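Cysteine desulfurase (Thermococcus onnurineus, PDB 5B89) probably catalyses removal of sulfur from L-cysteine, using pyridoxal 5'-phosphate, to give L-alanine and a persulfide on a sulfur carrier. Local coordinates at residues 191-196 and 207-212. Numbering follows the deposited sequence.
Sequences HEVEEL and FVVDAA. With PLP (pyridoxal-5'-phosphate), chain G.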
ATOM      1  N   HIS B 191     -15.570  17.832 -14.388  1.00 12.64           N
ATOM      2  CA  HIS B 191     -15.828  17.518 -15.784  1.00 13.24           C
ATOM      3  C   HIS B 191     -17.108  16.737 -16.009  1.00 14.03           C
ATOM      4  O   HIS B 191     -17.632  16.144 -15.130  1.00 14.44           O
ATOM      5  CB  HIS B 191     -14.656  16.747 -16.338  1.00 13.31           C
ATOM      6  CG  HIS B 191     -13.398  17.540 -16.403  1.00 12.39           C
ATOM      7  ND1 HIS B 191     -12.216  17.128 -15.843  1.00 16.48           N
ATOM      8  CD2 HIS B 191     -13.153  18.748 -16.931  1.00 11.32           C
ATOM      9  CE1 HIS B 191     -11.291  18.031 -16.056  1.00 13.80           C
ATOM     10  NE2 HIS B 191     -11.839  19.020 -16.715  1.00 17.60           N
ATOM     11  N   GLU B 192     -17.605  16.807 -17.239  1.00 14.46           N
ATOM     12  CA  GLU B 192     -18.814  16.111 -17.641  1.00 14.43           C
ATOM     13  C   GLU B 192     -18.481  14.670 -17.914  1.00 15.46           C
ATOM     14  O   GLU B 192     -18.561  14.212 -18.995  1.00 13.72           O
ATOM     15  CB  GLU B 192     -19.416  16.788 -18.875  1.00 16.35           C
ATOM     16  CG  GLU B 192     -19.594  18.287 -18.658  1.00 17.08           C
ATOM     17  CD  GLU B 192     -18.360  19.161 -19.027  1.00 24.02           C
ATOM     18  OE1 GLU B 192     -17.202  18.713 -19.102  1.00 22.79           O
ATOM     19  OE2 GLU B 192     -18.597  20.358 -19.218  1.00 35.72           O
ATOM     20  N   VAL B 193     -18.110  13.983 -16.856  1.00 13.69           N
ATOM     21  CA  VAL B 193     -17.685  12.611 -16.990  1.00 14.57           C
ATOM     22  C   VAL B 193     -18.735  11.646 -17.575  1.00 14.29           C
ATOM     23  O   VAL B 193     -18.383  10.774 -18.314  1.00 14.93           O
ATOM     24  CB  VAL B 193     -17.068  12.075 -15.691  1.00 15.14           C
ATOM     25  CG1 VAL B 193     -16.667  10.639 -15.857  1.00 20.16           C
ATOM     26  CG2 VAL B 193     -15.836  12.852 -15.332  1.00 17.69           C
ATOM     27  N   GLU B 194     -19.970  11.837 -17.238  1.00 13.97           N
ATOM     28  CA  GLU B 194     -20.977  10.973 -17.781  1.00 15.10           C
ATOM     29  C   GLU B 194     -21.027  11.109 -19.290  1.00 15.71           C
ATOM     30  O   GLU B 194     -21.099  10.156 -19.978  1.00 15.36           O
ATOM     31  CB  GLU B 194     -22.320  11.272 -17.163  1.00 18.07           C
ATOM     32  CG  GLU B 194     -22.371  11.068 -15.668  1.00 23.60           C
ATOM     33  CD  GLU B 194     -23.671  11.574 -15.118  1.00 34.25           C
ATOM     34  OE1 GLU B 194     -23.625  12.354 -14.176  1.00 37.06           O
ATOM     35  OE2 GLU B 194     -24.714  11.223 -15.701  1.00 44.00           O
ATOM     36  N   GLU B 195     -20.939  12.329 -19.768  1.00 14.99           N
ATOM     37  CA  GLU B 195     -20.967  12.562 -21.201  1.00 17.04           C
ATOM     38  C   GLU B 195     -19.730  12.056 -21.900  1.00 15.93           C
ATOM     39  O   GLU B 195     -19.841  11.491 -22.929  1.00 16.53           O
ATOM     40  CB  GLU B 195     -21.188  14.027 -21.506  1.00 19.79           C
ATOM     41  CG  GLU B 195     -21.416  14.310 -22.983  1.00 27.23           C
ATOM     42  CD  GLU B 195     -22.614  13.553 -23.595  1.00 32.98           C
ATOM     43  OE1 GLU B 195     -23.632  13.356 -22.948  1.00 38.20           O
ATOM     44  OE2 GLU B 195     -22.483  13.143 -24.741  1.00 38.07           O
ATOM     45  N   LEU B 196     -18.570  12.263 -21.299  1.00 13.70           N
ATOM     46  CA  LEU B 196     -17.334  11.769 -21.862  1.00 12.93           C
ATOM     47  C   LEU B 196     -17.415  10.210 -21.906  1.00 14.31           C
ATOM     48  O   LEU B 196     -16.932   9.600 -22.887  1.00 13.73           O
ATOM     49  CB  LEU B 196     -16.118  12.228 -21.010  1.00 14.31           C
ATOM     50  CG  LEU B 196     -15.907  13.755 -21.076  1.00 13.86           C
ATOM     51  CD1 LEU B 196     -14.945  14.159 -19.986  1.00 16.89           C
ATOM     52  CD2 LEU B 196     -15.259  14.076 -22.388  1.00 16.97           C
ATOM     53  N   PHE B 207     -12.696   3.336 -21.074  1.00 12.09           N
ATOM     54  CA  PHE B 207     -12.862   4.578 -20.267  1.00 12.02           C
ATOM     55  C   PHE B 207     -12.301   4.403 -18.804  1.00 11.51           C
ATOM     56  O   PHE B 207     -12.849   3.573 -18.103  1.00 12.16           O
ATOM     57  CB  PHE B 207     -14.322   4.955 -20.289  1.00 12.05           C
ATOM     58  CG  PHE B 207     -14.591   6.403 -19.820  1.00 10.85           C
ATOM     59  CD1 PHE B 207     -13.930   7.471 -20.397  1.00 14.59           C
ATOM     60  CD2 PHE B 207     -15.505   6.607 -18.803  1.00 12.31           C
ATOM     61  CE1 PHE B 207     -14.230   8.775 -19.952  1.00 14.14           C
ATOM     62  CE2 PHE B 207     -15.791   7.864 -18.346  1.00 12.24           C
ATOM     63  CZ  PHE B 207     -15.190   8.954 -18.927  1.00 12.57           C
ATOM     64  N   VAL B 208     -11.343   5.194 -18.538  1.00 10.89           N
ATOM     65  CA  VAL B 208     -10.654   5.205 -17.228  1.00 10.08           C
ATOM     66  C   VAL B 208     -10.944   6.512 -16.520  1.00 10.95           C
ATOM     67  O   VAL B 208     -10.704   7.591 -17.082  1.00 11.82           O
ATOM     68  CB  VAL B 208      -9.197   5.041 -17.442  1.00 10.51           C
ATOM     69  CG1 VAL B 208      -8.402   4.999 -16.114  1.00 12.15           C
ATOM     70  CG2 VAL B 208      -8.802   3.817 -18.262  1.00 12.39           C
ATOM     71  N   VAL B 209     -11.396   6.397 -15.270  1.00 10.60           N
ATOM     72  CA  VAL B 209     -11.803   7.598 -14.500  1.00 10.42           C
ATOM     73  C   VAL B 209     -10.845   7.714 -13.247  1.00 10.94           C
ATOM     74  O   VAL B 209     -10.796   6.788 -12.423  1.00 11.41           O
ATOM     75  CB  VAL B 209     -13.232   7.586 -14.046  1.00 10.80           C
ATOM     76  CG1 VAL B 209     -13.609   8.815 -13.260  1.00 11.34           C
ATOM     77  CG2 VAL B 209     -14.164   7.459 -15.254  1.00 12.65           C
ATOM     78  N   ASP B 210     -10.197   8.850 -13.115  1.00  9.91           N
ATOM     79  CA  ASP B 210      -9.451   9.220 -11.900  1.00 10.97           C
ATOM     80  C   ASP B 210     -10.416   9.960 -11.016  1.00 10.48           C
ATOM     81  O   ASP B 210     -10.722  11.171 -11.241  1.00 12.23           O
ATOM     82  CB  ASP B 210      -8.212  10.083 -12.242  1.00 10.39           C
ATOM     83  CG  ASP B 210      -7.478  10.698 -11.024  1.00 13.66           C
ATOM     84  OD1 ASP B 210      -8.010  10.491  -9.917  1.00 13.39           O
ATOM     85  OD2 ASP B 210      -6.505  11.481 -11.254  1.00 16.09           O
ATOM     86  N   ALA B 211     -10.975   9.288  -9.985  1.00  9.74           N
ATOM     87  CA  ALA B 211     -11.966   9.802  -9.070  1.00  9.29           C
ATOM     88  C   ALA B 211     -11.290  10.206  -7.728  1.00  9.44           C
ATOM     89  O   ALA B 211     -12.023  10.297  -6.719  1.00 10.03           O
ATOM     90  CB  ALA B 211     -13.094   8.831  -8.899  1.00  9.43           C
ATOM     91  N   ALA B 212     -10.032  10.489  -7.738  1.00  9.69           N
ATOM     92  CA  ALA B 212      -9.341  10.752  -6.452  1.00 10.09           C
ATOM     93  C   ALA B 212      -9.943  11.975  -5.814  1.00 10.74           C
ATOM     94  O   ALA B 212      -9.961  12.017  -4.579  1.00 11.11           O
ATOM     95  CB  ALA B 212      -7.878  10.914  -6.671  1.00 10.99           C
TER
HETATM   96  N1  PLP G 400      -5.494  12.385  -9.068  1.00 20.50           N
HETATM   97  C2  PLP G 400      -6.135  13.458  -8.527  1.00 24.78           C
HETATM   98  C2A PLP G 400      -7.173  14.226  -9.316  1.00 28.80           C
HETATM   99  C3  PLP G 400      -5.750  13.833  -7.227  1.00 26.38           C
HETATM  100  O3  PLP G 400      -6.361  14.891  -6.640  1.00 33.10           O
HETATM  101  C4  PLP G 400      -4.801  13.059  -6.511  1.00 27.53           C
HETATM  102  C4A PLP G 400      -4.370  13.570  -5.079  1.00 34.01           C
HETATM  103  C5  PLP G 400      -4.255  11.911  -7.140  1.00 21.39           C
HETATM  104  C6  PLP G 400      -4.589  11.582  -8.436  1.00 23.74           C
HETATM  105  C5A PLP G 400      -3.199  11.106  -6.388  1.00 24.25           C
HETATM  106  O4P PLP G 400      -3.825  10.466  -5.235  1.00 15.48           O
HETATM  107  P   PLP G 400      -2.807   9.694  -4.360  1.00 12.13           P
HETATM  108  O1P PLP G 400      -3.613   9.225  -3.246  1.00 15.64           O
HETATM  109  O2P PLP G 400      -1.767  10.732  -3.933  1.00 17.09           O
HETATM  110  O3P PLP G 400      -2.187   8.660  -5.177  1.00 11.67           O
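The phenyl ring of F207 reaches from strand 206-210 against the first turn of helix 193-203, where V193 and, three residues on, L196 receive its far end. CZ does most of the touching: V193 CG1 lies 3.8 Å from F207 CZ and reaches round toward CE2, whereas L196 CB, 4.0 Å from F207 CZ, leans toward CE1. The side chains of V193 and F207 meet at a slant, and the ring also rests on helix backbone, with F207 CZ 3.7 Å from V193 O. V193 holds CG1 anti to its own nitrogen (chi1 179°), and this one methyl serves two strand residues, for V193 CG1 also comes within 4.1 Å of V209 CG2. F207 and V209 share the helix-facing side of the strand, while V208 between them packs on L110 and V113 of helix 106-117 across the sheet. This is beta-alpha-beta packing: strand 177-181, the helix and strand 206-210 form one such unit within the large sheet of this class-V aminotransferase, a fold-type I PLP enzyme.

The strand ends at D210, and the turn after it brings A212 to the cofactor. D210 OD2 stands 2.6 Å from PLP N1, and D210 OD1 closes an Asx turn by accepting from A212 N at 3.0 Å (161°), which helps fix the carboxylate's rotation. A212 CB lies 3.6 Å from PLP C2. Buried apolar packing thus seats the strand against the helix, while the carboxylate at its end would probably help keep the pyridine nitrogen protonated, strengthening the cofactor as an electron sink.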